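Local coordinates for hypothetical protein PAE2307 (Pyrobaculum aerophilum, PDB 1WVQ), which probably acts as an adenosine-specific kinase and is found here in a form phosphorylated on histidine, at residues T19-G24 / N118-I123; R59-E64 / D76-I81; F87-R92 / N101-V106. All coordinates share one frame; numbering follows the deposited sequence.

Contact 1. Residues T19-G24 / N118-I123; sequences TNVIIG and NPLKVI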
loop_
_atom_site.group_PDB
_atom_site.type_symbol
_atom_site.label_atom_id
_atom_site.label_comp_id
_atom_site.label_asym_id
_atom_site.label_seq_id
_atom_site.Cartn_x
_atom_site.Cartn_y
_atom_site.Cartn_z
ATOM N N THR A 19 -26.857 1.305 7.675
ATOM C CA THR A 19 -26.057 1.395 6.461
ATOM C C THR A 19 -25.031 2.502 6.570
ATOM O O THR A 19 -25.123 3.384 7.426
ATOM C CB THR A 19 -26.912 1.691 5.200
ATOM O OG1 THR A 19 -27.363 3.052 5.222
ATOM C CG2 THR A 19 -28.108 0.766 5.141
ATOM N N ASN A 20 -24.036 2.424 5.697
ATOM C CA ASN A 20 -23.002 3.438 5.599
ATOM C C ASN A 20 -22.889 3.718 4.118
ATOM O O ASN A 20 -23.152 2.843 3.294
ATOM C CB ASN A 20 -21.650 2.935 6.109
ATOM C CG ASN A 20 -21.508 3.048 7.613
ATOM O OD1 ASN A 20 -21.965 2.184 8.363
ATOM N ND2 ASN A 20 -20.872 4.121 8.059
ATOM N N VAL A 21 -22.512 4.942 3.781
ATOM C CA VAL A 21 -22.345 5.312 2.386
ATOM C C VAL A 21 -20.904 5.753 2.169
ATOM O O VAL A 21 -20.279 6.336 3.058
ATOM C CB VAL A 21 -23.323 6.457 1.983
ATOM C CG1 VAL A 21 -22.912 7.774 2.648
ATOM C CG2 VAL A 21 -23.363 6.604 0.464
ATOM N N ILE A 22 -20.374 5.419 0.998
ATOM C CA ILE A 22 -19.023 5.792 0.607
ATOM C C ILE A 22 -19.205 6.414 -0.772
ATOM O O ILE A 22 -19.775 5.789 -1.670
ATOM C CB ILE A 22 -18.086 4.561 0.510
ATOM C CG1 ILE A 22 -17.933 3.913 1.889
ATOM C CG2 ILE A 22 -16.710 4.983 0.000
ATOM C CD1 ILE A 22 -17.228 2.559 1.863
ATOM N N ILE A 23 -18.763 7.657 -0.921
ATOM C CA ILE A 23 -18.886 8.373 -2.186
ATOM C C ILE A 23 -17.495 8.801 -2.625
ATOM O O ILE A 23 -16.704 9.298 -1.820
ATOM C CB ILE A 23 -19.780 9.630 -2.033
ATOM C CG1 ILE A 23 -21.125 9.236 -1.420
ATOM C CG2 ILE A 23 -19.990 10.301 -3.394
ATOM C CD1 ILE A 23 -22.010 10.418 -1.089
ATOM N N GLY A 24 -17.196 8.603 -3.903
ATOM C CA GLY A 24 -15.887 8.976 -4.407
ATOM C C GLY A 24 -15.850 9.278 -5.890
ATOM O O GLY A 24 -16.885 9.449 -6.535
ATOM N N ASN A 118 -23.701 9.401 8.923
ATOM C CA ASN A 118 -24.333 10.634 9.409
ATOM C C ASN A 118 -25.137 11.364 8.360
ATOM O O ASN A 118 -25.045 11.064 7.169
ATOM C CB ASN A 118 -23.281 11.646 9.868
ATOM C CG ASN A 118 -22.450 11.148 10.997
ATOM O OD1 ASN A 118 -22.953 10.484 11.895
ATOM N ND2 ASN A 118 -21.164 11.475 10.975
ATOM N N PRO A 119 -25.948 12.344 8.794
ATOM C CA PRO A 119 -26.726 13.107 7.822
ATOM C C PRO A 119 -25.621 13.653 6.917
ATOM O O PRO A 119 -24.556 14.047 7.397
ATOM C CB PRO A 119 -27.369 14.188 8.680
ATOM C CG PRO A 119 -27.622 13.467 9.955
ATOM C CD PRO A 119 -26.334 12.701 10.173
ATOM N N LEU A 120 -25.858 13.666 5.617
ATOM C CA LEU A 120 -24.833 14.104 4.687
ATOM C C LEU A 120 -25.406 14.825 3.477
ATOM O O LEU A 120 -26.483 14.485 2.987
ATOM C CB LEU A 120 -24.043 12.873 4.232
ATOM C CG LEU A 120 -23.006 12.963 3.111
ATOM C CD1 LEU A 120 -21.730 13.634 3.598
ATOM C CD2 LEU A 120 -22.707 11.553 2.629
ATOM N N LYS A 121 -24.674 15.828 3.006
ATOM C CA LYS A 121 -25.064 16.591 1.828
ATOM C C LYS A 121 -23.861 16.621 0.898
ATOM O O LYS A 121 -22.714 16.644 1.351
ATOM C CB LYS A 121 -25.430 18.034 2.192
ATOM C CG LYS A 121 -26.536 18.193 3.217
ATOM C CD LYS A 121 -27.896 17.884 2.627
ATOM C CE LYS A 121 -29.006 18.295 3.586
ATOM N NZ LYS A 121 -30.342 18.087 2.980
ATOM N N VAL A 122 -24.122 16.608 -0.402
ATOM C CA VAL A 122 -23.054 16.672 -1.386
ATOM C C VAL A 122 -23.237 17.982 -2.126
ATOM O O VAL A 122 -24.342 18.295 -2.560
ATOM C CB VAL A 122 -23.140 15.522 -2.416
ATOM C CG1 VAL A 122 -22.032 15.660 -3.446
ATOM C CG2 VAL A 122 -23.040 14.187 -1.717
ATOM N N ILE A 123 -22.165 18.758 -2.247
ATOM C CA ILE A 123 -22.236 20.025 -2.961
ATOM C C ILE A 123 -21.776 19.777 -4.388
ATOM O O ILE A 123 -20.656 19.323 -4.622
ATOM C CB ILE A 123 -21.329 21.099 -2.330
ATOM C CG1 ILE A 123 -21.668 21.270 -0.846
ATOM C CG2 ILE A 123 -21.519 22.436 -3.066
ATOM C CD1 ILE A 123 -20.725 22.193 -0.112
#
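The backbone of I23 is gripped twice, by hydrogen bonds with F113 and A114, and that of V21 by one with T116, so strand 20-25 is fixed in its own sheet while the side chains of V21 and I23 turn toward L120 and V122. The centre of the meeting is L120 CD2, which lies 3.8 Å from V21 CG1 and 3.9 Å from I23 CD1. With CG anti to the backbone N (chi1 172°), the leucine sends this one methyl into the facing layer. It meets the isoleucine tip to tip, whereas valine and leucine cross obliquely. Strands 20-24 and 120-123 run nearly parallel, 12° apart with axes 10.8 Å from each other, yet share no hydrogen bond: they belong to the five-stranded and three-stranded antiparallel sheets, packed face to face. Beta-branched V21, I23 and V122 suit extended chain, and alternation sends I22 to the other face, against helix 96-104. I23 CD1 also rests 4.0 Å from V122 CG2. Beyond the apolar layer, K121 NZ forms a salt bridge with D12, and N118 ND2 is hydrogen-bonded to a phosphohistidine of the second subunit.

Contact 2. Residues R59-E64 / D76-I81; sequences RLVRHE and DLCKKI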
loop_
_atom_site.group_PDB
_atom_site.type_symbol
_atom_site.label_atom_id
_atom_site.label_comp_id
_atom_site.label_asym_id
_atom_site.label_seq_id
_atom_site.Cartn_x
_atom_site.Cartn_y
_atom_site.Cartn_z
ATOM N N ARG A 59 -22.557 6.830 -21.275
ATOM C CA ARG A 59 -22.818 7.631 -20.077
ATOM C C ARG A 59 -23.891 7.028 -19.180
ATOM O O ARG A 59 -24.811 7.718 -18.734
ATOM C CB ARG A 59 -23.237 9.045 -20.487
ATOM C CG ARG A 59 -22.121 9.842 -21.127
ATOM C CD ARG A 59 -22.669 11.000 -21.954
ATOM N NE ARG A 59 -23.444 11.956 -21.169
ATOM C CZ ARG A 59 -24.030 13.029 -21.687
ATOM N NH1 ARG A 59 -23.928 13.265 -22.986
ATOM N NH2 ARG A 59 -24.695 13.875 -20.911
ATOM N N LEU A 60 -23.760 5.741 -18.894
ATOM C CA LEU A 60 -24.738 5.072 -18.057
ATOM C C LEU A 60 -24.263 4.867 -16.633
ATOM O O LEU A 60 -23.063 4.738 -16.371
ATOM C CB LEU A 60 -25.092 3.709 -18.651
ATOM C CG LEU A 60 -25.688 3.725 -20.058
ATOM C CD1 LEU A 60 -25.667 2.322 -20.627
ATOM C CD2 LEU A 60 -27.099 4.295 -20.019
ATOM N N VAL A 61 -25.218 4.861 -15.711
ATOM C CA VAL A 61 -24.898 4.598 -14.320
ATOM C C VAL A 61 -24.730 3.083 -14.296
ATOM O O VAL A 61 -25.702 2.335 -14.445
ATOM C CB VAL A 61 -26.048 5.001 -13.380
ATOM C CG1 VAL A 61 -25.713 4.588 -11.951
ATOM C CG2 VAL A 61 -26.281 6.500 -13.460
ATOM N N ARG A 62 -23.488 2.639 -14.150
ATOM C CA ARG A 62 -23.164 1.219 -14.122
ATOM C C ARG A 62 -23.314 0.732 -12.688
ATOM O O ARG A 62 -22.979 1.451 -11.748
ATOM C CB ARG A 62 -21.731 1.012 -14.611
ATOM C CG ARG A 62 -21.449 1.640 -15.963
ATOM C CD ARG A 62 -22.185 0.917 -17.084
ATOM N NE ARG A 62 -21.908 1.512 -18.391
ATOM C CZ ARG A 62 -22.155 0.916 -19.553
ATOM N NH1 ARG A 62 -22.683 -0.304 -19.578
ATOM N NH2 ARG A 62 -21.872 1.542 -20.686
ATOM N N HIS A 63 -23.812 -0.485 -12.507
ATOM C CA HIS A 63 -24.015 -0.971 -11.151
ATOM C C HIS A 63 -23.900 -2.473 -10.946
ATOM O O HIS A 63 -24.030 -3.256 -11.881
ATOM C CB HIS A 63 -25.390 -0.511 -10.654
ATOM C CG HIS A 63 -26.527 -0.990 -11.503
ATOM N ND1 HIS A 63 -27.354 -2.029 -11.128
ATOM C CD2 HIS A 63 -26.994 -0.550 -12.696
ATOM C CE1 HIS A 63 -28.282 -2.207 -12.054
ATOM N NE2 HIS A 63 -28.085 -1.320 -13.015
ATOM N N GLU A 64 -23.634 -2.843 -9.697
ATOM C CA GLU A 64 -23.522 -4.234 -9.249
ATOM C C GLU A 64 -24.034 -4.227 -7.808
ATOM O O GLU A 64 -23.927 -3.212 -7.118
ATOM C CB GLU A 64 -22.069 -4.714 -9.253
ATOM C CG GLU A 64 -21.402 -4.815 -10.622
ATOM C CD GLU A 64 -22.023 -5.873 -11.523
ATOM O OE1 GLU A 64 -22.696 -6.788 -11.004
ATOM O OE2 GLU A 64 -21.817 -5.796 -12.756
ATOM N N ASP A 76 -29.838 5.687 -7.349
ATOM C CA ASP A 76 -30.555 6.942 -7.182
ATOM C C ASP A 76 -29.646 8.103 -6.803
ATOM O O ASP A 76 -29.815 9.208 -7.313
ATOM C CB ASP A 76 -31.682 6.793 -6.154
ATOM C CG ASP A 76 -32.802 5.886 -6.649
ATOM O OD1 ASP A 76 -32.894 5.684 -7.880
ATOM O OD2 ASP A 76 -33.591 5.383 -5.814
ATOM N N LEU A 77 -28.672 7.865 -5.930
ATOM C CA LEU A 77 -27.783 8.947 -5.548
ATOM C C LEU A 77 -26.917 9.372 -6.736
ATOM O O LEU A 77 -26.625 10.557 -6.901
ATOM C CB LEU A 77 -26.897 8.544 -4.363
ATOM C CG LEU A 77 -26.078 9.703 -3.773
ATOM C CD1 LEU A 77 -27.018 10.818 -3.324
ATOM C CD2 LEU A 77 -25.245 9.212 -2.598
ATOM N N CYS A 78 -26.502 8.408 -7.556
ATOM C CA CYS A 78 -25.694 8.727 -8.732
ATOM C C CYS A 78 -26.500 9.598 -9.691
ATOM O O CYS A 78 -25.971 10.538 -10.281
ATOM C CB CYS A 78 -25.243 7.451 -9.453
ATOM S SG CYS A 78 -23.727 6.718 -8.783
ATOM N N LYS A 79 -27.782 9.284 -9.843
ATOM C CA LYS A 79 -28.653 10.054 -10.726
ATOM C C LYS A 79 -28.860 11.475 -10.215
ATOM O O LYS A 79 -28.959 12.412 -11.007
ATOM C CB LYS A 79 -30.005 9.354 -10.873
ATOM C CG LYS A 79 -29.933 8.061 -11.669
ATOM C CD LYS A 79 -31.213 7.240 -11.572
ATOM C CE LYS A 79 -32.391 7.913 -12.248
ATOM N NZ LYS A 79 -33.622 7.070 -12.156
ATOM N N LYS A 80 -28.923 11.641 -8.896
ATOM C CA LYS A 80 -29.115 12.966 -8.318
ATOM C C LYS A 80 -27.840 13.808 -8.385
ATOM O O LYS A 80 -27.886 14.995 -8.726
ATOM C CB LYS A 80 -29.584 12.854 -6.868
ATOM C CG LYS A 80 -30.908 12.130 -6.704
ATOM C CD LYS A 80 -31.439 12.273 -5.289
ATOM C CE LYS A 80 -32.527 11.243 -5.002
ATOM N NZ LYS A 80 -33.603 11.243 -6.032
ATOM N N ILE A 81 -26.705 13.202 -8.046
ATOM C CA ILE A 81 -25.434 13.917 -8.093
ATOM C C ILE A 81 -25.157 14.237 -9.562
ATOM O O ILE A 81 -24.741 15.348 -9.901
ATOM C CB ILE A 81 -24.294 13.058 -7.485
ATOM C CG1 ILE A 81 -24.504 12.929 -5.968
ATOM C CG2 ILE A 81 -22.939 13.688 -7.785
ATOM C CD1 ILE A 81 -23.486 12.023 -5.272
#
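V61 points its side chain toward C78 on helix 68-81, and the two branches of the valine divide the helix surface between them. CG1, anti to the backbone N (chi1 175°), meets C78 CB at 3.8 Å; CG2 approaches the next residue, 4.4 Å from K79 CG. The cysteine therefore touches with its methylene first. From there the C78 side chain leans over the sheet, against A51 and C53 of strand 47-53 and V88 of strand 87-92, a buried place where a small, weakly polar residue fits. K79 stands at the border: it lends the start of its aliphatic chain to V61, while the amine end leads away from the strand. Strand 60-65, helix 68-81 and strand 87-92 make a split beta-alpha-beta unit, with strand 47-53 lying between the two parallel strands. Strand 60-65 is the outermost of its sheet within the chain, but L60 and V61 pair in parallel with a strand of the third subunit, so the sheet continues into the hexamer. The following residues are polar: R62 forms salt bridges with E54 and with E147 of the third subunit, and H63 ND1 is hydrogen-bonded to R71, a polar link from strand to helix at an earlier turn. Between 59-64 and 76-81 themselves no hydrogen bond passes; this patch rests on dispersion and the exclusion of water, which set how close V61 and C78 come but, unlike a hydrogen bond, impose little direction.

Contact 3. Residues F87-R92 / N101-V106; sequences FVIYIR and NAIKNV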
loop_
_atom_site.group_PDB
_atom_site.type_symbol
_atom_site.label_atom_id
_atom_site.label_comp_id
_atom_site.label_asym_id
_atom_site.label_seq_id
_atom_site.Cartn_x
_atom_site.Cartn_y
_atom_site.Cartn_z
ATOM N N PHE A 87 -18.699 7.700 -7.963
ATOM C CA PHE A 87 -19.225 6.386 -7.622
ATOM C C PHE A 87 -19.839 6.467 -6.226
ATOM O O PHE A 87 -19.437 7.294 -5.403
ATOM C CB PHE A 87 -18.141 5.287 -7.688
ATOM C CG PHE A 87 -17.041 5.408 -6.655
ATOM C CD1 PHE A 87 -17.207 4.923 -5.355
ATOM C CD2 PHE A 87 -15.814 5.964 -7.006
ATOM C CE1 PHE A 87 -16.163 4.994 -4.425
ATOM C CE2 PHE A 87 -14.767 6.039 -6.087
ATOM C CZ PHE A 87 -14.942 5.550 -4.793
ATOM N N VAL A 88 -20.834 5.621 -5.980
ATOM C CA VAL A 88 -21.531 5.575 -4.698
ATOM C C VAL A 88 -21.637 4.132 -4.237
ATOM O O VAL A 88 -21.966 3.248 -5.026
ATOM C CB VAL A 88 -22.973 6.150 -4.807
ATOM C CG1 VAL A 88 -23.692 6.013 -3.466
ATOM C CG2 VAL A 88 -22.928 7.611 -5.232
ATOM N N ILE A 89 -21.355 3.905 -2.959
ATOM C CA ILE A 89 -21.429 2.574 -2.377
ATOM C C ILE A 89 -22.248 2.632 -1.095
ATOM O O ILE A 89 -22.027 3.499 -0.255
ATOM C CB ILE A 89 -20.026 2.033 -1.989
ATOM C CG1 ILE A 89 -19.145 1.881 -3.230
ATOM C CG2 ILE A 89 -20.166 0.689 -1.267
ATOM C CD1 ILE A 89 -17.686 1.623 -2.902
ATOM N N TYR A 90 -23.210 1.725 -0.966
ATOM C CA TYR A 90 -24.003 1.616 0.256
ATOM C C TYR A 90 -23.716 0.212 0.777
ATOM O O TYR A 90 -23.781 -0.766 0.021
ATOM C CB TYR A 90 -25.508 1.772 -0.008
ATOM C CG TYR A 90 -26.004 3.205 -0.043
ATOM C CD1 TYR A 90 -26.024 3.929 -1.231
ATOM C CD2 TYR A 90 -26.492 3.822 1.111
ATOM C CE1 TYR A 90 -26.524 5.234 -1.279
ATOM C CE2 TYR A 90 -26.994 5.128 1.074
ATOM C CZ TYR A 90 -27.011 5.824 -0.125
ATOM O OH TYR A 90 -27.559 7.091 -0.183
ATOM N N ILE A 91 -23.385 0.113 2.061
ATOM C CA ILE A 91 -23.077 -1.177 2.663
ATOM C C ILE A 91 -23.792 -1.457 3.978
ATOM O O ILE A 91 -24.044 -0.553 4.778
ATOM C CB ILE A 91 -21.562 -1.339 2.956
ATOM C CG1 ILE A 91 -21.035 -0.106 3.695
ATOM C CG2 ILE A 91 -20.798 -1.609 1.670
ATOM C CD1 ILE A 91 -19.627 -0.286 4.240
ATOM N N ARG A 92 -24.097 -2.737 4.170
ATOM C CA ARG A 92 -24.723 -3.264 5.379
ATOM C C ARG A 92 -23.878 -4.481 5.756
ATOM O O ARG A 92 -23.251 -5.102 4.891
ATOM C CB ARG A 92 -26.157 -3.739 5.119
ATOM C CG ARG A 92 -27.224 -2.661 5.046
ATOM C CD ARG A 92 -28.589 -3.328 4.830
ATOM N NE ARG A 92 -29.673 -2.372 4.605
ATOM C CZ ARG A 92 -30.255 -1.643 5.554
ATOM N NH1 ARG A 92 -29.870 -1.744 6.822
ATOM N NH2 ARG A 92 -31.230 -0.803 5.224
ATOM N N ASN A 101 -9.461 0.578 2.685
ATOM C CA ASN A 101 -8.130 0.512 2.088
ATOM C C ASN A 101 -8.132 -0.241 0.758
ATOM O O ASN A 101 -7.373 0.096 -0.158
ATOM C CB ASN A 101 -7.124 -0.080 3.079
ATOM C CG ASN A 101 -6.713 0.921 4.148
ATOM O OD1 ASN A 101 -7.161 2.072 4.149
ATOM N ND2 ASN A 101 -5.856 0.488 5.062
ATOM N N ALA A 102 -9.000 -1.238 0.630
ATOM C CA ALA A 102 -9.093 -1.972 -0.624
ATOM C C ALA A 102 -9.610 -0.997 -1.683
ATOM O O ALA A 102 -9.129 -0.970 -2.815
ATOM C CB ALA A 102 -10.039 -3.155 -0.474
ATOM N N ILE A 103 -10.579 -0.173 -1.310
ATOM C CA ILE A 103 -11.122 0.794 -2.251
ATOM C C ILE A 103 -10.067 1.817 -2.678
ATOM O O ILE A 103 -9.960 2.143 -3.857
ATOM C CB ILE A 103 -12.337 1.510 -1.645
ATOM C CG1 ILE A 103 -13.477 0.502 -1.479
ATOM C CG2 ILE A 103 -12.771 2.672 -2.535
ATOM C CD1 ILE A 103 -14.650 1.034 -0.684
ATOM N N LYS A 104 -9.284 2.311 -1.723
ATOM C CA LYS A 104 -8.239 3.290 -2.021
ATOM C C LYS A 104 -7.227 2.756 -3.031
ATOM O O LYS A 104 -6.702 3.510 -3.853
ATOM C CB LYS A 104 -7.472 3.674 -0.749
ATOM C CG LYS A 104 -8.281 4.353 0.341
ATOM C CD LYS A 104 -7.415 4.500 1.585
ATOM C CE LYS A 104 -8.223 4.978 2.779
ATOM N NZ LYS A 104 -7.413 4.948 4.044
ATOM N N ASN A 105 -6.969 1.455 -2.955
ATOM C CA ASN A 105 -5.993 0.782 -3.805
ATOM C C ASN A 105 -6.488 0.314 -5.162
ATOM O O ASN A 105 -5.720 -0.269 -5.924
ATOM C CB ASN A 105 -5.396 -0.404 -3.050
ATOM C CG ASN A 105 -4.641 0.020 -1.803
ATOM O OD1 ASN A 105 -4.384 -0.792 -0.913
ATOM N ND2 ASN A 105 -4.274 1.293 -1.736
ATOM N N VAL A 106 -7.764 0.530 -5.460
ATOM C CA VAL A 106 -8.277 0.156 -6.773
ATOM C C VAL A 106 -7.645 1.197 -7.694
ATOM O O VAL A 106 -7.810 2.392 -7.479
ATOM C CB VAL A 106 -9.809 0.264 -6.827
ATOM C CG1 VAL A 106 -10.283 0.194 -8.273
ATOM C CG2 VAL A 106 -10.433 -0.866 -6.011
#
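I103 of helix 96-104 packs on F87 and I89 of strand 87-92, within a split beta-alpha-beta unit that runs on to strand 111-116 with strand 20-25 in between. The apolar contacts come first. I89 and I103 reach toward each other tip to tip, CD1 to CD1 at 3.8 Å, because both chains are extended (chi2 169° and 171°) and span the gap between sheet and helix. I103 CG2 takes the second partner, lying 4.3 Å from F87 CZ and meeting the ring obliquely. A long branched isoleucine thus serves two strand residues whose side chains lie on one face of the sheet; L35 of helix 31-40 adjoins both F87 and I103. No hydrogen bond joins the two segments; within the helical one, N105 N bonds to N101 O at 3.1 Å, and V106 N to I103 O at 3.2 Å where the chain leaves the helix. The polar bonds of K104 lie at the subunit interface: its NZ is bound by K104 O and V109 O of the second subunit, so one ammonium ties the helix end to its neighbour. Within its own turn, K104 NZ reaches N101 OD1 at 2.9 Å, with a C=O...N angle of 164°.

How the contacts relate
From the N terminus, strand 20-25 opens contact 1, which closes only at strand 120-128, across 93 residues, and joins the five-stranded sheet to the three-stranded one. Contacts 2 and 3 both fall within that long loop, one after the other: contact 2 closes the short connection from strand 60-65 to helix 68-81, and contact 3 that from strand 87-92 to helix 96-104. None cross. Strand 87-92 bonds directly to strand 20-25, I89 N to I22 O at 2.8 Å, joining contacts 1 and 3. The helix of contact 2 covers the face of the five-stranded sheet that carries V88 and Y90, and its L77 also touches I23; the helix of contact 3 covers the reverse face.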